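Local coordinates for UPF0141 protein yjdB (Campylobacter jejuni subsp. jejuni HB93-13, PDB 4TN0), which probably transfers phosphoethanolamine to its targets in the periplasm, as a zinc-binding member of the alkaline phosphatase-like superfamily, at residues 278-283 / 298-303; 18-23 / 287-292; 44-49 / 199-204. One frame throughout, in Å; residues are numbered along the deposited sequence.

Contact 1: 278-283 / 298-303; sequences QDNLFS and PEYDLL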
loop_
_atom_site.group_PDB
_atom_site.type_symbol
_atom_site.label_atom_id
_atom_site.label_comp_id
_atom_site.label_asym_id
_atom_site.label_seq_id
_atom_site.Cartn_x
_atom_site.Cartn_y
_atom_site.Cartn_z
ATOM N N GLN A 278 -3.442 7.743 -5.153
ATOM C CA GLN A 278 -2.269 7.907 -4.311
ATOM C C GLN A 278 -2.081 9.367 -3.895
ATOM O O GLN A 278 -1.419 9.656 -2.887
ATOM C CB GLN A 278 -1.024 7.378 -5.030
ATOM C CG GLN A 278 -0.835 5.872 -4.811
ATOM C CD GLN A 278 0.035 5.192 -5.859
ATOM O OE1 GLN A 278 0.665 5.845 -6.692
ATOM N NE2 GLN A 278 0.047 3.860 -5.837
ATOM N N ASP A 279 -2.673 10.284 -4.654
ATOM C CA ASP A 279 -2.677 11.703 -4.281
ATOM C C ASP A 279 -3.154 11.899 -2.821
ATOM O O ASP A 279 -2.632 12.730 -2.089
ATOM C CB ASP A 279 -3.567 12.503 -5.239
ATOM C CG ASP A 279 -2.923 12.726 -6.607
ATOM O OD1 ASP A 279 -1.727 12.401 -6.771
ATOM O OD2 ASP A 279 -3.618 13.256 -7.511
ATOM N N ASN A 280 -4.130 11.091 -2.421
ATOM C CA ASN A 280 -4.738 11.136 -1.109
ATOM C C ASN A 280 -3.857 10.660 0.040
ATOM O O ASN A 280 -4.245 10.823 1.192
ATOM C CB ASN A 280 -6.011 10.284 -1.100
ATOM C CG ASN A 280 -7.098 10.849 -1.977
ATOM O OD1 ASN A 280 -7.253 10.450 -3.130
ATOM N ND2 ASN A 280 -7.865 11.786 -1.436
ATOM N N LEU A 281 -2.689 10.075 -0.233
ATOM C CA LEU A 281 -1.974 9.420 0.866
ATOM C C LEU A 281 -1.345 10.471 1.772
ATOM O O LEU A 281 -1.309 10.315 2.996
ATOM C CB LEU A 281 -0.882 8.446 0.360
ATOM C CG LEU A 281 -0.150 7.749 1.530
ATOM C CD1 LEU A 281 -1.098 6.900 2.365
ATOM C CD2 LEU A 281 1.092 6.917 1.151
ATOM N N PHE A 282 -0.932 11.584 1.181
ATOM C CA PHE A 282 -0.231 12.603 1.945
ATOM C C PHE A 282 -1.089 13.154 3.089
ATOM O O PHE A 282 -0.681 13.089 4.250
ATOM C CB PHE A 282 0.218 13.744 1.031
ATOM C CG PHE A 282 1.034 14.787 1.735
ATOM C CD1 PHE A 282 2.373 14.561 2.013
ATOM C CD2 PHE A 282 0.453 15.972 2.164
ATOM C CE1 PHE A 282 3.127 15.517 2.670
ATOM C CE2 PHE A 282 1.200 16.930 2.830
ATOM C CZ PHE A 282 2.537 16.701 3.086
ATOM N N SER A 283 -2.281 13.668 2.777
ATOM C CA SER A 283 -3.108 14.282 3.814
ATOM C C SER A 283 -3.677 13.222 4.744
ATOM O O SER A 283 -3.870 13.489 5.938
ATOM C CB SER A 283 -4.259 15.100 3.210
ATOM O OG SER A 283 -3.799 16.288 2.584
ATOM N N PRO A 298 -7.874 18.869 4.133
ATOM C CA PRO A 298 -8.890 18.009 4.750
ATOM C C PRO A 298 -9.760 17.317 3.715
ATOM O O PRO A 298 -10.401 16.311 4.004
ATOM C CB PRO A 298 -9.721 18.984 5.584
ATOM C CG PRO A 298 -9.473 20.329 4.957
ATOM C CD PRO A 298 -8.068 20.293 4.460
ATOM N N GLU A 299 -9.770 17.853 2.506
ATOM C CA GLU A 299 -10.619 17.312 1.463
ATOM C C GLU A 299 -9.877 16.255 0.658
ATOM O O GLU A 299 -10.296 15.883 -0.445
ATOM C CB GLU A 299 -11.091 18.444 0.573
ATOM C CG GLU A 299 -10.995 19.767 1.279
ATOM C CD GLU A 299 -11.857 20.832 0.645
ATOM O OE1 GLU A 299 -12.139 20.721 -0.573
ATOM O OE2 GLU A 299 -12.258 21.772 1.378
ATOM N N TYR A 300 -8.776 15.778 1.237
ATOM C CA TYR A 300 -7.982 14.698 0.675
ATOM C C TYR A 300 -7.656 13.607 1.709
ATOM O O TYR A 300 -7.013 12.603 1.376
ATOM C CB TYR A 300 -6.688 15.258 0.081
ATOM C CG TYR A 300 -6.804 15.635 -1.378
ATOM C CD1 TYR A 300 -6.615 16.948 -1.793
ATOM C CD2 TYR A 300 -7.113 14.677 -2.342
ATOM C CE1 TYR A 300 -6.719 17.292 -3.127
ATOM C CE2 TYR A 300 -7.221 15.012 -3.674
ATOM C CZ TYR A 300 -7.018 16.317 -4.064
ATOM O OH TYR A 300 -7.129 16.649 -5.393
ATOM N N ASP A 301 -8.089 13.808 2.953
ATOM C CA ASP A 301 -7.898 12.821 4.018
ATOM C C ASP A 301 -9.021 11.780 3.936
ATOM O O ASP A 301 -10.193 12.118 4.084
ATOM C CB ASP A 301 -7.875 13.521 5.379
ATOM C CG ASP A 301 -7.441 12.612 6.526
ATOM O OD1 ASP A 301 -6.976 13.170 7.543
ATOM O OD2 ASP A 301 -7.552 11.365 6.435
ATOM N N LEU A 302 -8.663 10.523 3.672
ATOM C CA LEU A 302 -9.652 9.459 3.490
ATOM C C LEU A 302 -10.499 9.242 4.739
ATOM O O LEU A 302 -11.662 8.852 4.647
ATOM C CB LEU A 302 -8.971 8.147 3.086
ATOM C CG LEU A 302 -8.117 8.134 1.811
ATOM C CD1 LEU A 302 -7.360 6.800 1.707
ATOM C CD2 LEU A 302 -8.950 8.400 0.552
ATOM N N LEU A 303 -9.908 9.484 5.904
ATOM C CA LEU A 303 -10.606 9.304 7.175
ATOM C C LEU A 303 -11.112 10.631 7.788
ATOM O O LEU A 303 -11.058 10.828 9.003
ATOM C CB LEU A 303 -9.697 8.575 8.154
ATOM C CG LEU A 303 -9.229 7.232 7.597
ATOM C CD1 LEU A 303 -8.289 6.548 8.555
ATOM C CD2 LEU A 303 -10.417 6.346 7.265
#

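Contact 2: 18-23 / 287-292; sequences KLLVLV and GYFNVK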
loop_
_atom_site.group_PDB
_atom_site.type_symbol
_atom_site.label_atom_id
_atom_site.label_comp_id
_atom_site.label_asym_id
_atom_site.label_seq_id
_atom_site.Cartn_x
_atom_site.Cartn_y
_atom_site.Cartn_z
ATOM N N LYS A 18 -2.168 5.530 19.647
ATOM C CA LYS A 18 -2.434 5.257 18.222
ATOM C C LYS A 18 -1.383 4.370 17.520
ATOM O O LYS A 18 -0.174 4.465 17.784
ATOM C CB LYS A 18 -2.565 6.580 17.447
ATOM C CG LYS A 18 -3.847 7.361 17.670
ATOM C CD LYS A 18 -3.791 8.684 16.920
ATOM C CE LYS A 18 -5.157 9.335 16.826
ATOM N NZ LYS A 18 -5.963 8.800 15.680
ATOM N N LEU A 19 -1.858 3.509 16.622
ATOM C CA LEU A 19 -0.976 2.680 15.790
ATOM C C LEU A 19 -1.481 2.529 14.361
ATOM O O LEU A 19 -2.495 1.867 14.133
ATOM C CB LEU A 19 -0.806 1.290 16.409
ATOM C CG LEU A 19 -0.049 0.261 15.562
ATOM C CD1 LEU A 19 1.327 0.776 15.168
ATOM C CD2 LEU A 19 0.057 -1.081 16.285
ATOM N N LEU A 20 -0.747 3.085 13.399
ATOM C CA LEU A 20 -1.098 2.893 11.990
ATOM C C LEU A 20 -0.059 1.985 11.313
ATOM O O LEU A 20 1.148 2.229 11.388
ATOM C CB LEU A 20 -1.221 4.235 11.244
ATOM C CG LEU A 20 -1.582 4.140 9.755
ATOM C CD1 LEU A 20 -2.910 3.426 9.601
ATOM C CD2 LEU A 20 -1.633 5.500 9.056
ATOM N N VAL A 21 -0.545 0.912 10.700
ATOM C CA VAL A 21 0.299 0.049 9.875
ATOM C C VAL A 21 -0.026 0.347 8.416
ATOM O O VAL A 21 -1.152 0.119 7.956
ATOM C CB VAL A 21 0.097 -1.469 10.179
ATOM C CG1 VAL A 21 0.822 -2.321 9.153
ATOM C CG2 VAL A 21 0.573 -1.837 11.598
ATOM N N LEU A 22 0.952 0.924 7.718
ATOM C CA LEU A 22 0.810 1.274 6.303
ATOM C C LEU A 22 1.488 0.208 5.460
ATOM O O LEU A 22 2.704 0.030 5.531
ATOM C CB LEU A 22 1.437 2.633 6.011
ATOM C CG LEU A 22 1.407 3.147 4.579
ATOM C CD1 LEU A 22 -0.023 3.402 4.127
ATOM C CD2 LEU A 22 2.232 4.411 4.478
ATOM N N VAL A 23 0.731 -0.515 4.662
ATOM C CA VAL A 23 1.386 -1.515 3.840
ATOM C C VAL A 23 1.464 -1.057 2.385
ATOM O O VAL A 23 0.438 -0.917 1.714
ATOM C CB VAL A 23 0.684 -2.880 3.927
ATOM C CG1 VAL A 23 1.425 -3.890 3.066
ATOM C CG2 VAL A 23 0.686 -3.359 5.364
ATOM N N GLY A 287 -3.258 13.716 8.582
ATOM C CA GLY A 287 -4.516 13.710 9.304
ATOM C C GLY A 287 -4.643 12.630 10.364
ATOM O O GLY A 287 -5.320 12.813 11.379
ATOM N N TYR A 288 -3.987 11.500 10.140
ATOM C CA TYR A 288 -4.158 10.367 11.032
ATOM C C TYR A 288 -3.517 10.640 12.374
ATOM O O TYR A 288 -4.024 10.194 13.407
ATOM C CB TYR A 288 -3.570 9.085 10.438
ATOM C CG TYR A 288 -4.005 7.860 11.202
ATOM C CD1 TYR A 288 -3.268 7.392 12.286
ATOM C CD2 TYR A 288 -5.171 7.185 10.854
ATOM C CE1 TYR A 288 -3.675 6.282 12.998
ATOM C CE2 TYR A 288 -5.586 6.077 11.560
ATOM C CZ TYR A 288 -4.832 5.630 12.631
ATOM O OH TYR A 288 -5.241 4.523 13.336
ATOM N N PHE A 289 -2.400 11.361 12.370
ATOM C CA PHE A 289 -1.727 11.659 13.627
ATOM C C PHE A 289 -2.008 13.102 14.049
ATOM O O PHE A 289 -1.313 13.653 14.897
ATOM C CB PHE A 289 -0.228 11.395 13.496
ATOM C CG PHE A 289 0.086 9.955 13.284
ATOM C CD1 PHE A 289 0.329 9.120 14.360
ATOM C CD2 PHE A 289 0.087 9.415 12.008
ATOM C CE1 PHE A 289 0.596 7.778 14.166
ATOM C CE2 PHE A 289 0.354 8.077 11.813
ATOM C CZ PHE A 289 0.606 7.259 12.891
ATOM N N ASN A 290 -3.088 13.662 13.496
ATOM C CA ASN A 290 -3.548 15.019 13.800
ATOM C C ASN A 290 -2.480 16.098 13.637
ATOM O O ASN A 290 -2.363 16.985 14.485
ATOM C CB ASN A 290 -4.101 15.082 15.233
ATOM C CG ASN A 290 -5.263 14.133 15.452
ATOM O OD1 ASN A 290 -5.159 13.161 16.211
ATOM N ND2 ASN A 290 -6.370 14.391 14.762
ATOM N N VAL A 291 -1.686 16.017 12.572
ATOM C CA VAL A 291 -0.645 17.021 12.358
ATOM C C VAL A 291 -1.278 18.341 11.918
ATOM O O VAL A 291 -2.020 18.391 10.929
ATOM C CB VAL A 291 0.406 16.567 11.310
ATOM C CG1 VAL A 291 1.368 17.702 10.995
ATOM C CG2 VAL A 291 1.191 15.371 11.827
ATOM N N LYS A 292 -0.986 19.408 12.657
ATOM C CA LYS A 292 -1.555 20.706 12.332
ATOM C C LYS A 292 -0.576 21.443 11.426
ATOM O O LYS A 292 0.575 21.661 11.791
ATOM C CB LYS A 292 -1.858 21.515 13.606
ATOM C CG LYS A 292 -2.944 20.907 14.504
ATOM C CD LYS A 292 -4.306 20.856 13.791
ATOM C CE LYS A 292 -5.418 20.193 14.625
ATOM N NZ LYS A 292 -5.840 20.953 15.845
#

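Contact 3: 44-49 / 199-204; sequences NFYTKK and YTDYLL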
loop_
_atom_site.group_PDB
_atom_site.type_symbol
_atom_site.label_atom_id
_atom_site.label_comp_id
_atom_site.label_asym_id
_atom_site.label_seq_id
_atom_site.Cartn_x
_atom_site.Cartn_y
_atom_site.Cartn_z
ATOM N N ASN A 44 -9.360 -12.520 -2.300
ATOM C CA ASN A 44 -9.491 -11.840 -1.020
ATOM C C ASN A 44 -10.188 -12.669 0.056
ATOM O O ASN A 44 -10.928 -12.144 0.881
ATOM C CB ASN A 44 -10.215 -10.528 -1.240
ATOM C CG ASN A 44 -9.476 -9.627 -2.195
ATOM O OD1 ASN A 44 -10.026 -9.177 -3.196
ATOM N ND2 ASN A 44 -8.224 -9.341 -1.879
ATOM N N PHE A 45 -9.949 -13.975 0.009
ATOM C CA PHE A 45 -10.491 -14.950 0.950
ATOM C C PHE A 45 -10.258 -14.609 2.432
ATOM O O PHE A 45 -11.140 -14.815 3.263
ATOM C CB PHE A 45 -9.883 -16.307 0.635
ATOM C CG PHE A 45 -10.294 -17.393 1.571
ATOM C CD1 PHE A 45 -11.516 -18.029 1.411
ATOM C CD2 PHE A 45 -9.458 -17.791 2.604
ATOM C CE1 PHE A 45 -11.898 -19.046 2.263
ATOM C CE2 PHE A 45 -9.838 -18.805 3.467
ATOM C CZ PHE A 45 -11.063 -19.432 3.295
ATOM N N TYR A 46 -9.083 -14.083 2.765
ATOM C CA TYR A 46 -8.745 -13.855 4.167
ATOM C C TYR A 46 -9.257 -12.541 4.763
ATOM O O TYR A 46 -9.863 -12.548 5.839
ATOM C CB TYR A 46 -7.236 -13.943 4.340
ATOM C CG TYR A 46 -6.723 -15.323 4.051
ATOM C CD1 TYR A 46 -6.263 -15.664 2.786
ATOM C CD2 TYR A 46 -6.731 -16.304 5.037
ATOM C CE1 TYR A 46 -5.807 -16.940 2.516
ATOM C CE2 TYR A 46 -6.269 -17.589 4.780
ATOM C CZ TYR A 46 -5.810 -17.904 3.518
ATOM O OH TYR A 46 -5.354 -19.180 3.250
ATOM N N THR A 47 -9.003 -11.419 4.092
ATOM C CA THR A 47 -9.452 -10.127 4.615
ATOM C C THR A 47 -10.966 -9.944 4.424
ATOM O O THR A 47 -11.551 -9.030 5.009
ATOM C CB THR A 47 -8.677 -8.923 4.002
ATOM O OG1 THR A 47 -8.758 -8.949 2.580
ATOM C CG2 THR A 47 -7.216 -8.964 4.408
ATOM N N LYS A 48 -11.602 -10.794 3.614
ATOM C CA LYS A 48 -13.069 -10.775 3.541
ATOM C C LYS A 48 -13.671 -11.116 4.900
ATOM O O LYS A 48 -14.741 -10.629 5.256
ATOM C CB LYS A 48 -13.617 -11.754 2.495
ATOM C CG LYS A 48 -13.886 -11.160 1.120
ATOM C CD LYS A 48 -14.323 -12.249 0.109
ATOM C CE LYS A 48 -14.679 -11.656 -1.249
ATOM N NZ LYS A 48 -15.241 -12.659 -2.211
ATOM N N LYS A 49 -12.981 -11.974 5.646
ATOM C CA LYS A 49 -13.451 -12.415 6.954
ATOM C C LYS A 49 -13.260 -11.340 8.024
ATOM O O LYS A 49 -13.808 -11.442 9.119
ATOM C CB LYS A 49 -12.756 -13.722 7.342
ATOM C CG LYS A 49 -13.113 -14.835 6.355
ATOM C CD LYS A 49 -12.517 -16.187 6.696
ATOM C CE LYS A 49 -12.791 -17.201 5.570
ATOM N NZ LYS A 49 -12.611 -18.628 5.994
ATOM N N TYR A 199 -1.677 -14.593 -1.243
ATOM C CA TYR A 199 -0.642 -14.586 -0.222
ATOM C C TYR A 199 -0.564 -13.221 0.449
ATOM O O TYR A 199 -0.513 -13.126 1.666
ATOM C CB TYR A 199 0.704 -14.950 -0.839
ATOM C CG TYR A 199 1.868 -15.021 0.132
ATOM C CD1 TYR A 199 1.768 -15.732 1.320
ATOM C CD2 TYR A 199 3.085 -14.428 -0.175
ATOM C CE1 TYR A 199 2.846 -15.829 2.188
ATOM C CE2 TYR A 199 4.166 -14.509 0.686
ATOM C CZ TYR A 199 4.045 -15.218 1.864
ATOM O OH TYR A 199 5.118 -15.307 2.715
ATOM N N THR A 200 -0.598 -12.164 -0.351
ATOM C CA THR A 200 -0.629 -10.812 0.189
ATOM C C THR A 200 -1.898 -10.607 1.017
ATOM O O THR A 200 -1.846 -9.996 2.081
ATOM C CB THR A 200 -0.541 -9.752 -0.922
ATOM O OG1 THR A 200 0.787 -9.752 -1.453
ATOM C CG2 THR A 200 -0.837 -8.360 -0.368
ATOM N N ASP A 201 -3.028 -11.134 0.554
ATOM C CA ASP A 201 -4.265 -11.005 1.315
ATOM C C ASP A 201 -4.136 -11.663 2.709
ATOM O O ASP A 201 -4.491 -11.060 3.729
ATOM C CB ASP A 201 -5.428 -11.609 0.538
ATOM C CG ASP A 201 -6.782 -11.130 1.048
ATOM O OD1 ASP A 201 -7.202 -10.013 0.672
ATOM O OD2 ASP A 201 -7.441 -11.874 1.803
ATOM N N TYR A 202 -3.590 -12.877 2.747
ATOM C CA TYR A 202 -3.371 -13.602 4.001
ATOM C C TYR A 202 -2.507 -12.811 4.968
ATOM O O TYR A 202 -2.819 -12.702 6.157
ATOM C CB TYR A 202 -2.730 -14.968 3.714
ATOM C CG TYR A 202 -2.081 -15.656 4.906
ATOM C CD1 TYR A 202 -0.709 -15.568 5.121
ATOM C CD2 TYR A 202 -2.835 -16.409 5.800
ATOM C CE1 TYR A 202 -0.113 -16.195 6.201
ATOM C CE2 TYR A 202 -2.250 -17.033 6.885
ATOM C CZ TYR A 202 -0.889 -16.927 7.083
ATOM O OH TYR A 202 -0.299 -17.571 8.157
ATOM N N LEU A 203 -1.412 -12.269 4.453
ATOM C CA LEU A 203 -0.495 -11.489 5.268
ATOM C C LEU A 203 -1.180 -10.253 5.842
ATOM O O LEU A 203 -0.857 -9.806 6.955
ATOM C CB LEU A 203 0.715 -11.086 4.453
ATOM C CG LEU A 203 1.677 -12.203 4.085
ATOM C CD1 LEU A 203 2.875 -11.586 3.423
ATOM C CD2 LEU A 203 2.090 -13.033 5.314
ATOM N N LEU A 204 -2.102 -9.679 5.075
ATOM C CA LEU A 204 -2.885 -8.567 5.603
ATOM C C LEU A 204 -3.705 -9.020 6.799
ATOM O O LEU A 204 -3.672 -8.375 7.842
ATOM C CB LEU A 204 -3.789 -7.953 4.523
ATOM C CG LEU A 204 -3.236 -6.767 3.723
ATOM C CD1 LEU A 204 -1.861 -7.004 3.144
ATOM C CD2 LEU A 204 -4.237 -6.292 2.666
#

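Contact 1: 278-283 / 298-303
The carbonyl oxygen of Tyr300 is gripped by the side-chain amide of Asn280, whose ND2 donates to O at 3.0 Å. The bond is nearly straight, 169° at the hydrogen. Tyr300 O lies almost in the amide plane of Asn280, but ND2 stands above the carbonyl plane of Tyr300 and not on a lone pair. The CG of Asn280 is anti to its own carbonyl carbon (chi1 -67°), which swings the amide across to the 298-303 segment. There ND2 also meets the edge of the Tyr300 ring, 3.1 Å from CD2. Amide and ring planes are 58° apart. The other end of the amide is held too, since Asn280 OD1 accepts from Ser277 N.

On one flank Leu302 packs its CD2 against Asn280 CB at 3.9 Å. On another, Ser283 touches Tyr300 CB, while its OG bonds to Glu297 N. Asp301 OD1 comes near Ser283 O without a bond to it, and is bonded by Tyr296 OH from the loop before segment 298-303. Asp301 OD2 accepts from Leu303 N at 3.1 Å, forming an Asx turn.

The contact joins segment 278-283, which leads into helix 281-288, to the C-terminal loop that returns past it. One amide, bonded at both ends, ties a loop carbonyl to segment 278-283. The loop is thus probably positioned by one directional bond across the contact, with packing and further bonds around it.

Contact 2: 18-23 / 287-292
Leu20 and Lys18 flank the ring of Tyr288, one on each face. This is strand-to-helix packing in an alkaline phosphatase-like fold. Strand 18-24 lies inside the mixed sheet, and helix 281-288 ends against it. Leu20 CB lies 3.6 Å from Tyr288 CE1 and forms an off-centre CH-pi contact. Its CD2 sits over the same face, also off-centre. Lys18 NZ lies over the opposite face, 4.6 Å from the centroid of the Tyr288 ring and 18° off the normal, a cation-pi contact.

Phe289 adds a second aromatic group. Its CZ meets Leu20 CB at 3.9 Å, so this one methylene touches both rings. Tyr288 CD1 lies over a face of the Phe289 ring. The CG of Tyr288 is anti to its backbone nitrogen (chi1 -167°), whereas Phe289 has a different first torsion. This difference lets neighbouring residues bring their rings to the same leucine.

The next shell fixes the polar ends. Lys18 NZ forms a salt bridge with Glu218, and Tyr288 OH bonds to Ser220. Both partners belong to strand 218-224, which pairs with strand 18-24. Phe289 also packs on Gln146 and Ile148 of strand 146-152, the neighbour on the other side.

The helix stops here in a Schellman motif. Asn290, with positive phi, is its C-prime residue, and Asn290 N bonds to Gly287 O at 3.2 Å. The turn leaves the carbonyl of Tyr288 facing the lysine. The Lys18 chain bends at its last torsion (chi4 -84°), and NZ makes a weak 3.3 Å bond to Tyr288 O.

Contact 3: 44-49 / 199-204
Asp201 of helix 186-211 meets the turn at 44-49 with both carboxylate oxygens, and this is the tight part of the contact. OD1 takes two bonds, from Thr47 OG1 at 2.7 Å and from Asn44 ND2 at 2.8 Å. The two donors come from opposite faces of the carboxylate plane. The threonine is on the syn side, 29° out of the plane. The asparagine lies farther from the plane, on its other face. OD2 accepts from Thr47 N at 2.8 Å, again on the syn side, and more weakly from Tyr46 N. Thr47 therefore binds one oxygen through its hydroxyl and the other through its backbone. OG1 of Thr47 sits between its backbone N and carbonyl carbon (chi1 55°), turned to the acid, and CG2 packs on Leu204 CB at 3.6 Å. Asn44 OD1 is held by Leu35 N.

The partly exposed side is aromatic and has no polar bond across it. Tyr202 CB lies over a face of the Tyr46 ring, 3.9 Å from its centroid. The edge of the Tyr202 ring points to that face, a T-shaped pair with planes at 76°. Phe45 backs the other face of Tyr46.

The buried carboxylate thus has four bonds, one of them weak. Such donors would probably stabilise its negative charge and hold the turn in place on the helix.

How the contacts relate
Contacts 1 and 2 are neighbours, with centres 12 Å apart, and share helix 281-288. Contact 1 lies toward its N-terminal part and contact 2 at its end. They touch where Asp301 meets Gly287 and Leu281 meets Leu22. Contact 3 is remote, about 24 Å centre to centre from contact 1 and 23 Å from contact 2. It uses helix 186-211, which also packs on strand 18-24 of contact 2. Along the chain, contact 3 is nested within the span closed by contact 2 and closes before contact 1 opens. The segments of contacts 1 and 2 alternate. Contacts 1 and 2 tie the first strand, helix 281-288 and the C-terminal loop together; contact 3 fastens 44-49 to helix 186-211.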